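Local coordinates for protein ethyl acetate hydrolase (Pseudomonas veronii, PDB 5EFZ) that hydrolyses ethyl acetate to ethanol and acetate, a step in the breakdown of short-chain methyl ketones, and works as a homodimeric esterase of the alpha/beta-hydrolase fold, at residues Ile28-Glu36 / Asp126-Leu134; Met41-His51 / Ile94-Ser105. All coordinates share one frame; numbering follows the deposited sequence. Where two conformers were deposited one is given.

Interaction 1 of 2, residues Ile28-Glu36 / Asp126-Leu134; sequences INIGPLPLE and DDVSAQHTL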
ATOM      1  N   ILE A  28     -31.461   5.831 -19.573  1.00 26.72           N
ATOM      2  CA  ILE A  28     -32.838   5.665 -19.126  1.00 28.39           C
ATOM      3  C   ILE A  28     -33.153   6.598 -17.970  1.00 28.68           C
ATOM      4  O   ILE A  28     -32.484   6.560 -16.935  1.00 28.92           O
ATOM      5  CB  ILE A  28     -33.111   4.214 -18.711  1.00 30.59           C
ATOM      6  CG1 ILE A  28     -32.939   3.305 -19.935  1.00 33.55           C
ATOM      7  CG2 ILE A  28     -34.527   4.109 -18.149  1.00 28.92           C
ATOM      8  CD1 ILE A  28     -32.813   1.850 -19.613  1.00 35.56           C
ATOM      9  N   ASN A  29     -34.178   7.421 -18.147  1.00 31.09           N
ATOM     10  CA  ASN A  29     -34.616   8.316 -17.085  1.00 31.62           C
ATOM     11  C   ASN A  29     -35.489   7.563 -16.116  1.00 28.35           C
ATOM     12  O   ASN A  29     -36.591   7.188 -16.450  1.00 30.27           O
ATOM     13  CB  ASN A  29     -35.375   9.518 -17.654  1.00 34.92           C
ATOM     14  CG  ASN A  29     -35.637  10.608 -16.610  1.00 36.49           C
ATOM     15  OD1 ASN A  29     -35.492  10.397 -15.398  1.00 37.64           O
ATOM     16  ND2 ASN A  29     -36.016  11.780 -17.082  1.00 41.13           N
ATOM     17  N   ILE A  30     -35.021   7.344 -14.902  1.00 28.69           N
ATOM     18  CA  ILE A  30     -35.877   6.660 -13.950  1.00 32.51           C
ATOM     19  C   ILE A  30     -36.692   7.625 -13.068  1.00 34.97           C
ATOM     20  O   ILE A  30     -37.395   7.196 -12.160  1.00 35.93           O
ATOM     21  CB  ILE A  30     -35.070   5.737 -13.056  1.00 31.61           C
ATOM     22  CG1 ILE A  30     -33.985   6.512 -12.316  1.00 32.36           C
ATOM     23  CG2 ILE A  30     -34.449   4.570 -13.862  1.00 27.77           C
ATOM     24  CD1 ILE A  30     -33.720   5.938 -10.969  1.00 30.00           C
ATOM     25  N   GLY A  31     -36.598   8.924 -13.336  1.00 33.66           N
ATOM     26  CA  GLY A  31     -37.390   9.909 -12.609  1.00 32.93           C
ATOM     27  C   GLY A  31     -36.640  10.442 -11.408  1.00 31.51           C
ATOM     28  O   GLY A  31     -35.419  10.268 -11.302  1.00 30.97           O
ATOM     29  N   PRO A  32     -37.349  11.124 -10.495  1.00 32.98           N
ATOM     30  CA  PRO A  32     -36.672  11.740  -9.339  1.00 32.76           C
ATOM     31  C   PRO A  32     -36.032  10.710  -8.417  1.00 33.33           C
ATOM     32  O   PRO A  32     -36.574   9.615  -8.234  1.00 32.50           O
ATOM     33  CB  PRO A  32     -37.800  12.498  -8.632  1.00 33.63           C
ATOM     34  CG  PRO A  32     -39.063  11.852  -9.129  1.00 38.07           C
ATOM     35  CD  PRO A  32     -38.790  11.423 -10.522  1.00 35.79           C
ATOM     36  N   LEU A  33     -34.865  11.040  -7.862  1.00 30.17           N
ATOM     37  CA  LEU A  33     -34.209  10.134  -6.922  1.00 29.54           C
ATOM     38  C   LEU A  33     -33.893  10.895  -5.646  1.00 29.92           C
ATOM     39  O   LEU A  33     -32.973  11.711  -5.633  1.00 27.02           O
ATOM     40  CB  LEU A  33     -32.927   9.542  -7.528  1.00 28.97           C
ATOM     41  CG  LEU A  33     -32.158   8.547  -6.657  1.00 26.15           C
ATOM     42  CD1 LEU A  33     -33.044   7.338  -6.366  1.00 27.97           C
ATOM     43  CD2 LEU A  33     -30.859   8.088  -7.330  1.00 25.01           C
ATOM     44  N   PRO A  34     -34.679  10.665  -4.581  1.00 31.22           N
ATOM     45  CA  PRO A  34     -34.320  11.262  -3.293  1.00 32.07           C
ATOM     46  C   PRO A  34     -33.106  10.533  -2.732  1.00 28.97           C
ATOM     47  O   PRO A  34     -33.128   9.311  -2.596  1.00 33.31           O
ATOM     48  CB  PRO A  34     -35.585  11.064  -2.438  1.00 34.69           C
ATOM     49  CG  PRO A  34     -36.254   9.888  -3.046  1.00 37.57           C
ATOM     50  CD  PRO A  34     -35.919   9.877  -4.509  1.00 34.87           C
ATOM     51  N   LEU A  35     -32.033  11.264  -2.465  1.00 24.66           N
ATOM     52  CA  LEU A  35     -30.785  10.632  -2.076  1.00 24.96           C
ATOM     53  C   LEU A  35     -30.733  10.449  -0.590  1.00 27.20           C
ATOM     54  O   LEU A  35     -31.336  11.223   0.138  1.00 24.91           O
ATOM     55  CB  LEU A  35     -29.602  11.458  -2.538  1.00 23.03           C
ATOM     56  CG  LEU A  35     -29.461  11.585  -4.039  1.00 23.06           C
ATOM     57  CD1 LEU A  35     -28.366  12.594  -4.355  1.00 21.65           C
ATOM     58  CD2 LEU A  35     -29.144  10.211  -4.676  1.00 21.96           C
ATOM     59  N   GLU A  36     -30.023   9.414  -0.134  0.56 26.79           N
ATOM     60  CA  GLU A  36     -29.927   9.141   1.295  0.56 27.74           C
ATOM     61  C   GLU A  36     -29.423  10.365   2.073  0.56 27.13           C
ATOM     62  O   GLU A  36     -29.970  10.698   3.127  0.56 27.01           O
ATOM     63  CB  GLU A  36     -29.015   7.935   1.569  0.56 27.35           C
ATOM     64  CG  GLU A  36     -28.984   7.535   3.052  0.56 31.19           C
ATOM     65  CD  GLU A  36     -28.288   6.200   3.311  0.56 31.67           C
ATOM     66  OE1 GLU A  36     -28.083   5.444   2.347  0.56 28.99           O
ATOM     67  OE2 GLU A  36     -27.929   5.919   4.475  0.56 33.05           O
ATOM     68  N   ASP A 126     -28.010   4.544  -2.816  1.00 18.45           N
ATOM     69  CA  ASP A 126     -28.712   5.308  -3.848  1.00 20.96           C
ATOM     70  C   ASP A 126     -28.614   4.601  -5.200  1.00 21.42           C
ATOM     71  O   ASP A 126     -29.604   4.508  -5.901  1.00 21.28           O
ATOM     72  CB  ASP A 126     -28.146   6.743  -3.948  1.00 20.82           C
ATOM     73  CG  ASP A 126     -28.313   7.533  -2.646  1.00 23.46           C
ATOM     74  OD1 ASP A 126     -29.418   7.494  -2.050  1.00 22.91           O
ATOM     75  OD2 ASP A 126     -27.334   8.208  -2.218  1.00 23.73           O
ATOM     76  N   ASP A 127     -27.428   4.113  -5.578  1.00 19.19           N
ATOM     77  CA  ASP A 127     -27.302   3.292  -6.789  1.00 20.16           C
ATOM     78  C   ASP A 127     -28.239   2.083  -6.795  1.00 18.03           C
ATOM     79  O   ASP A 127     -28.915   1.786  -7.798  1.00 17.83           O
ATOM     80  CB  ASP A 127     -25.869   2.791  -6.950  1.00 20.32           C
ATOM     81  CG  ASP A 127     -24.932   3.879  -7.483  1.00 25.69           C
ATOM     82  OD1 ASP A 127     -25.104   4.287  -8.648  1.00 25.10           O
ATOM     83  OD2 ASP A 127     -24.013   4.306  -6.752  1.00 30.56           O
ATOM     84  N   VAL A 128     -28.283   1.374  -5.679  1.00 16.21           N
ATOM     85  CA  VAL A 128     -29.086   0.137  -5.633  1.00 16.64           C
ATOM     86  C   VAL A 128     -30.568   0.455  -5.721  1.00 20.48           C
ATOM     87  O   VAL A 128     -31.330  -0.235  -6.413  1.00 21.45           O
ATOM     88  CB  VAL A 128     -28.724  -0.673  -4.377  1.00 15.55           C
ATOM     89  CG1 VAL A 128     -29.674  -1.903  -4.173  1.00 16.99           C
ATOM     90  CG2 VAL A 128     -27.255  -1.163  -4.539  1.00 15.23           C
ATOM     91  N   SER A 129     -30.987   1.526  -5.055  1.00 24.06           N
ATOM     92  CA  SER A 129     -32.390   1.940  -5.160  1.00 24.23           C
ATOM     93  C   SER A 129     -32.747   2.342  -6.599  1.00 23.72           C
ATOM     94  O   SER A 129     -33.799   1.938  -7.123  1.00 23.44           O
ATOM     95  CB  SER A 129     -32.687   3.085  -4.183  1.00 26.70           C
ATOM     96  OG  SER A 129     -34.027   3.536  -4.348  1.00 33.06           O
ATOM     97  N   ALA A 130     -31.867   3.118  -7.237  1.00 21.82           N
ATOM     98  CA  ALA A 130     -32.063   3.491  -8.634  1.00 20.58           C
ATOM     99  C   ALA A 130     -32.101   2.271  -9.562  1.00 19.16           C
ATOM    100  O   ALA A 130     -32.960   2.188 -10.452  1.00 21.49           O
ATOM    101  CB  ALA A 130     -30.955   4.471  -9.093  1.00 18.38           C
ATOM    102  N   GLN A 131     -31.174   1.346  -9.366  1.00 18.78           N
ATOM    103  CA  GLN A 131     -31.162   0.091 -10.146  1.00 20.14           C
ATOM    104  C   GLN A 131     -32.434  -0.730  -9.960  1.00 22.15           C
ATOM    105  O   GLN A 131     -32.971  -1.333 -10.911  1.00 20.41           O
ATOM    106  CB  GLN A 131     -29.940  -0.750  -9.772  1.00 19.36           C
ATOM    107  CG  GLN A 131     -28.610  -0.136 -10.283  1.00 16.01           C
ATOM    108  CD  GLN A 131     -27.401  -0.633  -9.515  1.00 20.32           C
ATOM    109  OE1 GLN A 131     -27.481  -1.613  -8.783  1.00 19.00           O
ATOM    110  NE2 GLN A 131     -26.272   0.084  -9.647  1.00 17.39           N
ATOM    111  N   HIS A 132     -32.892  -0.807  -8.724  1.00 21.77           N
ATOM    112  CA  HIS A 132     -34.121  -1.539  -8.454  1.00 20.00           C
ATOM    113  C   HIS A 132     -35.304  -0.897  -9.189  1.00 22.40           C
ATOM    114  O   HIS A 132     -36.178  -1.602  -9.727  1.00 22.73           O
ATOM    115  CB  HIS A 132     -34.372  -1.601  -6.956  1.00 21.59           C
ATOM    116  CG  HIS A 132     -35.642  -2.311  -6.591  1.00 27.16           C
ATOM    117  ND1 HIS A 132     -36.814  -1.643  -6.327  1.00 27.91           N
ATOM    118  CD2 HIS A 132     -35.918  -3.628  -6.427  1.00 27.48           C
ATOM    119  CE1 HIS A 132     -37.767  -2.512  -6.036  1.00 28.99           C
ATOM    120  NE2 HIS A 132     -37.250  -3.726  -6.092  1.00 26.85           N
ATOM    121  N   THR A 133     -35.345   0.430  -9.228  1.00 20.52           N
ATOM    122  CA  THR A 133     -36.439   1.117  -9.934  1.00 22.09           C
ATOM    123  C   THR A 133     -36.338   0.844 -11.429  1.00 20.76           C
ATOM    124  O   THR A 133     -37.338   0.603 -12.100  1.00 23.69           O
ATOM    125  CB  THR A 133     -36.413   2.650  -9.678  1.00 24.39           C
ATOM    126  OG1 THR A 133     -36.758   2.875  -8.310  1.00 26.13           O
ATOM    127  CG2 THR A 133     -37.430   3.373 -10.587  1.00 25.50           C
ATOM    128  N   LEU A 134     -35.107   0.869 -11.935  1.00 22.70           N
ATOM    129  CA  LEU A 134     -34.850   0.574 -13.336  1.00 20.22           C
ATOM    130  C   LEU A 134     -35.368  -0.817 -13.698  1.00 20.79           C
ATOM    131  O   LEU A 134     -36.093  -1.000 -14.680  1.00 22.89           O
ATOM    132  CB  LEU A 134     -33.342   0.658 -13.609  1.00 20.98           C
ATOM    133  CG  LEU A 134     -32.919   0.189 -15.005  1.00 23.33           C
ATOM    134  CD1 LEU A 134     -33.310   1.199 -16.067  1.00 24.01           C
ATOM    135  CD2 LEU A 134     -31.405  -0.086 -15.008  1.00 24.52           C
TER
HETATM  136  O   HOH W   1     -34.512   6.622  -3.157  1.00 53.63           O
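Ile30 and Leu33 come down on Ala130 of the helix as a pair, and its single methyl takes both: CD1 of Ile30 lies 3.6 Å from Ala130 CB, and CD2 of Leu33 lies 4.0 Å from that same carbon. Ile30 reaches the helix with CG1 held between its backbone N and carbonyl carbon (chi1 58°), which carries CD1 over the alanine while CG2 rests on the CA and CB of Leu134. One turn along, the CD1 methyl of Leu134 meets CD1 of Ile28 at 3.6 Å, the two side chains crossing at about a right angle. Thr133 adds CG2 at the border, beside CB of Ile30.

Polar chemistry gathers at the other end. The backbone N of Glu36 donates at 2.8 Å to Asp126 OD1 (N-H...O 156°), which accepts with the syn lone pair, on the side of OD2. CD2 of Leu35 covers the carboxylate, 3.5 Å from Asp126 CG, while OD2 accepts from the backbone N of Arg123; the two bonds probably fix the group's rotation. The Glu36 carboxylate turns to a salt bridge with Arg280. A water donates to Pro34 O at 3.1 Å and makes a weak bond with Ser129 OG.

This is lateral packing of the alpha/beta-hydrolase fold, away from the probable catalytic triad: helix 124-139 packs against strand 26-29, the outermost of its sheet within this chain, and the short strand 33-34, also touches the neighbouring strand 45-51 through Ala130 and Leu134, and presents Val128 to helix 152-163.

Interaction 2 of 2, residues Met41-His51 / Ile94-Ser105; sequences MPECLLAVAVH and IVVNQIGNGLSS. With EDO (1,2-ethanediol), chain G.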
ATOM      1  N   MET A  41     -32.335  14.341  -6.547  1.00 31.76           N
ATOM      2  CA  MET A  41     -32.050  14.510  -7.974  1.00 29.78           C
ATOM      3  C   MET A  41     -33.384  14.600  -8.722  1.00 34.16           C
ATOM      4  O   MET A  41     -34.173  13.664  -8.674  1.00 35.77           O
ATOM      5  CB  MET A  41     -31.224  13.353  -8.520  1.00 25.02           C
ATOM      6  CG  MET A  41     -30.003  13.015  -7.686  1.00 27.17           C
ATOM      7  SD  MET A  41     -29.128  11.630  -8.473  1.00 36.27           S
ATOM      8  CE  MET A  41     -28.717  12.332 -10.063  1.00 29.70           C
ATOM      9  N   PRO A  42     -33.646  15.725  -9.402  1.00 36.11           N
ATOM     10  CA  PRO A  42     -34.922  15.877 -10.114  1.00 38.86           C
ATOM     11  C   PRO A  42     -35.120  14.828 -11.215  1.00 38.60           C
ATOM     12  O   PRO A  42     -36.248  14.430 -11.482  1.00 39.33           O
ATOM     13  CB  PRO A  42     -34.818  17.267 -10.737  1.00 41.30           C
ATOM     14  CG  PRO A  42     -33.758  17.964  -9.958  1.00 40.18           C
ATOM     15  CD  PRO A  42     -32.794  16.916  -9.530  1.00 35.57           C
ATOM     16  N   GLU A  43     -34.040  14.426 -11.876  1.00 35.12           N
ATOM     17  CA  GLU A  43     -34.122  13.326 -12.830  1.00 39.28           C
ATOM     18  C   GLU A  43     -32.819  12.556 -12.791  1.00 35.32           C
ATOM     19  O   GLU A  43     -31.735  13.118 -12.918  1.00 36.79           O
ATOM     20  CB  GLU A  43     -34.419  13.808 -14.253  1.00 46.34           C
ATOM     21  CG  GLU A  43     -33.401  14.778 -14.824  1.00 53.76           C
ATOM     22  CD  GLU A  43     -33.363  14.766 -16.344  1.00 60.83           C
ATOM     23  OE1 GLU A  43     -34.239  14.114 -16.958  1.00 64.97           O
ATOM     24  OE2 GLU A  43     -32.453  15.403 -16.925  1.00 61.61           O
ATOM     25  N   CYS A  44     -32.926  11.262 -12.576  1.00 31.36           N
ATOM     26  CA  CYS A  44     -31.750  10.424 -12.514  1.00 28.00           C
ATOM     27  C   CYS A  44     -31.697   9.621 -13.805  1.00 27.67           C
ATOM     28  O   CYS A  44     -32.620   8.853 -14.089  1.00 28.37           O
ATOM     29  CB  CYS A  44     -31.794   9.516 -11.284  1.00 28.56           C
ATOM     30  SG  CYS A  44     -30.375   8.413 -11.154  1.00 31.47           S
ATOM     31  N   LEU A  45     -30.656   9.854 -14.604  1.00 26.60           N
ATOM     32  CA  LEU A  45     -30.435   9.098 -15.830  1.00 25.85           C
ATOM     33  C   LEU A  45     -29.416   8.000 -15.564  1.00 25.46           C
ATOM     34  O   LEU A  45     -28.313   8.257 -15.072  1.00 23.91           O
ATOM     35  CB  LEU A  45     -29.930  10.001 -16.949  1.00 27.36           C
ATOM     36  CG  LEU A  45     -30.725  11.244 -17.304  1.00 31.13           C
ATOM     37  CD1 LEU A  45     -30.117  11.889 -18.522  1.00 33.48           C
ATOM     38  CD2 LEU A  45     -32.165  10.913 -17.552  1.00 32.60           C
ATOM     39  N   LEU A  46     -29.787   6.766 -15.874  1.00 23.66           N
ATOM     40  CA  LEU A  46     -28.867   5.660 -15.745  1.00 22.04           C
ATOM     41  C   LEU A  46     -28.454   5.209 -17.133  1.00 21.90           C
ATOM     42  O   LEU A  46     -29.318   4.967 -17.992  1.00 22.37           O
ATOM     43  CB  LEU A  46     -29.516   4.489 -14.984  1.00 21.98           C
ATOM     44  CG  LEU A  46     -29.900   4.745 -13.532  1.00 22.02           C
ATOM     45  CD1 LEU A  46     -30.569   3.456 -12.969  1.00 23.79           C
ATOM     46  CD2 LEU A  46     -28.652   5.157 -12.688  1.00 18.83           C
ATOM     47  N   ALA A  47     -27.142   5.114 -17.343  1.00 21.86           N
ATOM     48  CA  ALA A  47     -26.572   4.541 -18.562  1.00 23.51           C
ATOM     49  C   ALA A  47     -26.514   3.023 -18.425  1.00 22.24           C
ATOM     50  O   ALA A  47     -25.856   2.497 -17.509  1.00 20.32           O
ATOM     51  CB  ALA A  47     -25.178   5.106 -18.835  1.00 19.80           C
ATOM     52  N   VAL A  48     -27.204   2.337 -19.329  1.00 20.84           N
ATOM     53  CA  VAL A  48     -27.430   0.897 -19.215  1.00 21.71           C
ATOM     54  C   VAL A  48     -27.029   0.192 -20.509  1.00 24.56           C
ATOM     55  O   VAL A  48     -27.420   0.601 -21.605  1.00 25.23           O
ATOM     56  CB  VAL A  48     -28.931   0.566 -18.925  1.00 28.06           C
ATOM     57  CG1 VAL A  48     -29.123  -0.951 -18.719  1.00 21.78           C
ATOM     58  CG2 VAL A  48     -29.464   1.351 -17.728  1.00 28.22           C
ATOM     59  N   ALA A  49     -26.294  -0.902 -20.388  1.00 23.63           N
ATOM     60  CA  ALA A  49     -25.953  -1.707 -21.561  1.00 21.86           C
ATOM     61  C   ALA A  49     -26.562  -3.072 -21.322  1.00 22.23           C
ATOM     62  O   ALA A  49     -26.425  -3.610 -20.239  1.00 22.82           O
ATOM     63  CB  ALA A  49     -24.412  -1.794 -21.756  1.00 21.27           C
ATOM     64  N   VAL A  50     -27.293  -3.589 -22.302  1.00 23.60           N
ATOM     65  CA  VAL A  50     -27.936  -4.886 -22.158  1.00 24.24           C
ATOM     66  C   VAL A  50     -27.324  -5.864 -23.128  1.00 32.11           C
ATOM     67  O   VAL A  50     -27.226  -5.562 -24.312  1.00 29.76           O
ATOM     68  CB  VAL A  50     -29.451  -4.779 -22.418  1.00 25.50           C
ATOM     69  CG1 VAL A  50     -30.144  -6.153 -22.261  1.00 29.49           C
ATOM     70  CG2 VAL A  50     -30.044  -3.680 -21.497  1.00 26.71           C
ATOM     71  N   HIS A  51     -26.936  -7.042 -22.640  1.00 24.86           N
ATOM     72  CA  HIS A  51     -26.399  -8.073 -23.510  1.00 25.79           C
ATOM     73  C   HIS A  51     -27.184  -9.339 -23.330  1.00 29.35           C
ATOM     74  O   HIS A  51     -27.149  -9.910 -22.252  1.00 28.74           O
ATOM     75  CB  HIS A  51     -24.928  -8.326 -23.196  1.00 26.27           C
ATOM     76  CG  HIS A  51     -24.087  -7.095 -23.270  1.00 29.25           C
ATOM     77  ND1 HIS A  51     -23.682  -6.550 -24.467  1.00 31.94           N
ATOM     78  CD2 HIS A  51     -23.613  -6.281 -22.297  1.00 29.40           C
ATOM     79  CE1 HIS A  51     -22.977  -5.455 -24.228  1.00 33.45           C
ATOM     80  NE2 HIS A  51     -22.912  -5.278 -22.921  1.00 30.67           N
ATOM     81  N   ILE A  94     -27.346  -7.210 -17.662  1.00 19.30           N
ATOM     82  CA  ILE A  94     -27.726  -5.803 -17.646  1.00 20.57           C
ATOM     83  C   ILE A  94     -26.663  -5.083 -16.858  1.00 20.56           C
ATOM     84  O   ILE A  94     -26.568  -5.298 -15.656  1.00 18.65           O
ATOM     85  CB  ILE A  94     -29.115  -5.613 -17.013  1.00 21.02           C
ATOM     86  CG1 ILE A  94     -30.147  -6.449 -17.799  1.00 19.70           C
ATOM     87  CG2 ILE A  94     -29.488  -4.113 -16.938  1.00 22.86           C
ATOM     88  CD1 ILE A  94     -31.551  -6.450 -17.205  1.00 21.61           C
ATOM     89  N   VAL A  95     -25.888  -4.234 -17.536  1.00 17.78           N
ATOM     90  CA  VAL A  95     -24.751  -3.581 -16.908  1.00 16.87           C
ATOM     91  C   VAL A  95     -25.122  -2.113 -16.657  1.00 20.79           C
ATOM     92  O   VAL A  95     -25.417  -1.376 -17.603  1.00 19.20           O
ATOM     93  CB  VAL A  95     -23.503  -3.657 -17.781  1.00 15.43           C
ATOM     94  CG1 VAL A  95     -22.280  -3.115 -16.980  1.00 15.73           C
ATOM     95  CG2 VAL A  95     -23.296  -5.119 -18.258  1.00 18.26           C
ATOM     96  N   VAL A  96     -25.146  -1.713 -15.390  1.00 19.58           N
ATOM     97  CA  VAL A  96     -25.666  -0.397 -15.039  1.00 19.83           C
ATOM     98  C   VAL A  96     -24.545   0.463 -14.491  1.00 18.75           C
ATOM     99  O   VAL A  96     -23.899   0.110 -13.498  1.00 18.73           O
ATOM    100  CB  VAL A  96     -26.812  -0.499 -14.028  1.00 18.81           C
ATOM    101  CG1 VAL A  96     -27.388   0.920 -13.694  1.00 18.97           C
ATOM    102  CG2 VAL A  96     -27.919  -1.476 -14.554  1.00 16.66           C
ATOM    103  N   ASN A  97     -24.330   1.594 -15.144  1.00 16.03           N
ATOM    104  CA  ASN A  97     -23.275   2.532 -14.741  1.00 16.46           C
ATOM    105  C   ASN A  97     -23.605   3.286 -13.453  1.00 17.28           C
ATOM    106  O   ASN A  97     -24.721   3.810 -13.285  1.00 17.72           O
ATOM    107  CB  ASN A  97     -23.021   3.525 -15.877  1.00 18.74           C
ATOM    108  CG  ASN A  97     -22.325   2.869 -17.067  1.00 19.28           C
ATOM    109  OD1 ASN A  97     -21.093   2.784 -17.093  1.00 19.06           O
ATOM    110  ND2 ASN A  97     -23.113   2.432 -18.072  1.00 18.42           N
ATOM    111  N   GLN A  98     -22.638   3.334 -12.550  1.00 15.14           N
ATOM    112  CA  GLN A  98     -22.768   4.092 -11.310  1.00 18.51           C
ATOM    113  C   GLN A  98     -23.209   5.510 -11.549  1.00 17.75           C
ATOM    114  O   GLN A  98     -22.700   6.179 -12.460  1.00 17.74           O
ATOM    115  CB  GLN A  98     -21.426   4.148 -10.581  1.00 18.15           C
ATOM    116  CG  GLN A  98     -21.133   2.969  -9.675  1.00 16.76           C
ATOM    117  CD  GLN A  98     -19.889   3.309  -8.833  1.00 18.23           C
ATOM    118  OE1 GLN A  98     -19.790   4.406  -8.273  1.00 18.92           O
ATOM    119  NE2 GLN A  98     -18.924   2.402  -8.806  1.00 15.80           N
ATOM    120  N   ILE A  99     -24.115   5.988 -10.707  1.00 18.70           N
ATOM    121  CA  ILE A  99     -24.346   7.424 -10.590  1.00 17.45           C
ATOM    122  C   ILE A  99     -23.024   8.083 -10.275  1.00 19.27           C
ATOM    123  O   ILE A  99     -22.350   7.707  -9.303  1.00 17.33           O
ATOM    124  CB  ILE A  99     -25.373   7.732  -9.479  1.00 16.70           C
ATOM    125  CG1 ILE A  99     -26.715   7.047  -9.828  1.00 17.48           C
ATOM    126  CG2 ILE A  99     -25.572   9.260  -9.321  1.00 18.83           C
ATOM    127  CD1 ILE A  99     -27.720   7.059  -8.673  1.00 21.83           C
ATOM    128  N   GLY A 100     -22.635   9.084 -11.062  1.00 18.45           N
ATOM    129  CA  GLY A 100     -21.379   9.760 -10.789  1.00 17.48           C
ATOM    130  C   GLY A 100     -20.235   9.320 -11.685  1.00 20.91           C
ATOM    131  O   GLY A 100     -19.155   9.919 -11.631  1.00 20.30           O
ATOM    132  N   ASN A 101     -20.443   8.297 -12.515  1.00 19.32           N
ATOM    133  CA  ASN A 101     -19.316   7.758 -13.282  1.00 18.66           C
ATOM    134  C   ASN A 101     -19.091   8.424 -14.637  1.00 20.51           C
ATOM    135  O   ASN A 101     -18.224   7.975 -15.403  1.00 19.45           O
ATOM    136  CB  ASN A 101     -19.483   6.225 -13.483  1.00 13.38           C
ATOM    137  CG  ASN A 101     -20.241   5.851 -14.769  1.00 19.37           C
ATOM    138  OD1 ASN A 101     -21.208   6.514 -15.185  1.00 17.19           O
ATOM    139  ND2 ASN A 101     -19.824   4.742 -15.377  1.00 18.05           N
ATOM    140  N   GLY A 102     -19.864   9.476 -14.929  1.00 20.67           N
ATOM    141  CA  GLY A 102     -19.734  10.224 -16.180  1.00 19.42           C
ATOM    142  C   GLY A 102     -20.670   9.808 -17.305  1.00 19.96           C
ATOM    143  O   GLY A 102     -20.882  10.574 -18.261  1.00 19.15           O
ATOM    144  N   LEU A 103     -21.226   8.594 -17.217  1.00 17.67           N
ATOM    145  CA  LEU A 103     -22.214   8.130 -18.204  1.00 18.35           C
ATOM    146  C   LEU A 103     -23.626   8.278 -17.653  1.00 20.83           C
ATOM    147  O   LEU A 103     -24.484   8.920 -18.272  1.00 21.21           O
ATOM    148  CB  LEU A 103     -21.944   6.675 -18.610  1.00 19.74           C
ATOM    149  CG  LEU A 103     -20.603   6.444 -19.340  1.00 21.63           C
ATOM    150  CD1 LEU A 103     -20.535   5.022 -19.834  1.00 20.35           C
ATOM    151  CD2 LEU A 103     -20.401   7.448 -20.479  1.00 22.65           C
ATOM    152  N   SER A 104     -23.878   7.691 -16.489  1.00 19.92           N
ATOM    153  CA  SER A 104     -25.096   7.995 -15.749  1.00 20.22           C
ATOM    154  C   SER A 104     -25.004   9.454 -15.239  1.00 20.76           C
ATOM    155  O   SER A 104     -23.958  10.084 -15.354  1.00 21.29           O
ATOM    156  CB  SER A 104     -25.276   7.023 -14.574  1.00 19.35           C
ATOM    157  OG  SER A 104     -25.494   5.694 -15.052  1.00 19.35           O
ATOM    158  N   SER A 105     -26.092   9.965 -14.660  1.00 20.97           N
ATOM    159  CA  SER A 105     -26.104  11.323 -14.103  1.00 23.79           C
ATOM    160  C   SER A 105     -24.918  11.533 -13.195  1.00 23.94           C
ATOM    161  O   SER A 105     -24.697  10.747 -12.295  1.00 21.47           O
ATOM    162  CB  SER A 105     -27.396  11.573 -13.324  1.00 21.32           C
ATOM    163  OG  SER A 105     -28.483  11.682 -14.214  1.00 23.65           O
TER
HETATM  164  C1  EDO G 401     -22.350  11.448 -21.377  1.00 51.26           C
HETATM  165  O1  EDO G 401     -22.632  10.377 -22.295  1.00 50.45           O
HETATM  166  C2  EDO G 401     -23.623  11.845 -20.639  1.00 51.99           C
HETATM  167  O2  EDO G 401     -24.331  10.658 -20.243  1.00 48.89           O
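Ala47 O takes two bonds from Asn97, one from the backbone N (3.0 Å) and one from ND2 (2.8 Å). The first runs nearly along the C=O axis; the second comes from well above the carbonyl plane, yet within the Asn97 amide plane. With CG beside its own backbone N (chi1 -71°), the side chain folds back to the same acceptor, and OD1 takes Asn101 ND2 and Ser72 N. Shortened to an alanine, this position would probably deprive Ala47 O of its second donor and Ser72 N of its acceptor, leaving Asn101 ND2 with Gly70 O but without OD1.

Beyond it, strand 45-51 pairs antiparallel with strand 92-96 in the central alpha/beta-hydrolase sheet: Ala49 and Val95 form a hydrogen-bonded pair, and Val48 CG1 packs 3.6 Å from Ile94 CG2 on the face covered by helix 124-139. Past strand 92-96, loop hydroxyls accept N-H groups: Ser104 OG from Ala47 N (2.9 Å), while donating to Asn97 O, and Ser105 OG from Leu45 N; Leu45 O accepts from Ser105 N. Packing is tight where Ala47 CB meets Leu103 CB (3.6 Å).

Contact thins toward exposed Val50, whose CG1 only grazes Ile94 CG1. A 1,2-ethanediol, probably from crystallisation, donates to Leu103 O.

In the fold
Interaction 2 is the more buried, its centre about 12 Å from that of the chain, and combines backbone and side-chain hydrogen bonds with close apolar packing. Interaction 1, about 17 Å out and only partly buried, sets the sheet's border against a helix, mostly through apolar side chains, with its polar bond at the Asp126-Glu36 end; neighbouring elements of one fold are thus joined by different chemistry. The two meet directly: strands 26-29 and 45-51 are adjacent, Ile28 N probably bonding to Leu46 O (2.8 Å), while in the small sheet of strands 33-34 and 40-41 Leu33 N probably bonds to Met41 O (2.8 Å). Asp127 of the helix also receives the backbone N of Ile99.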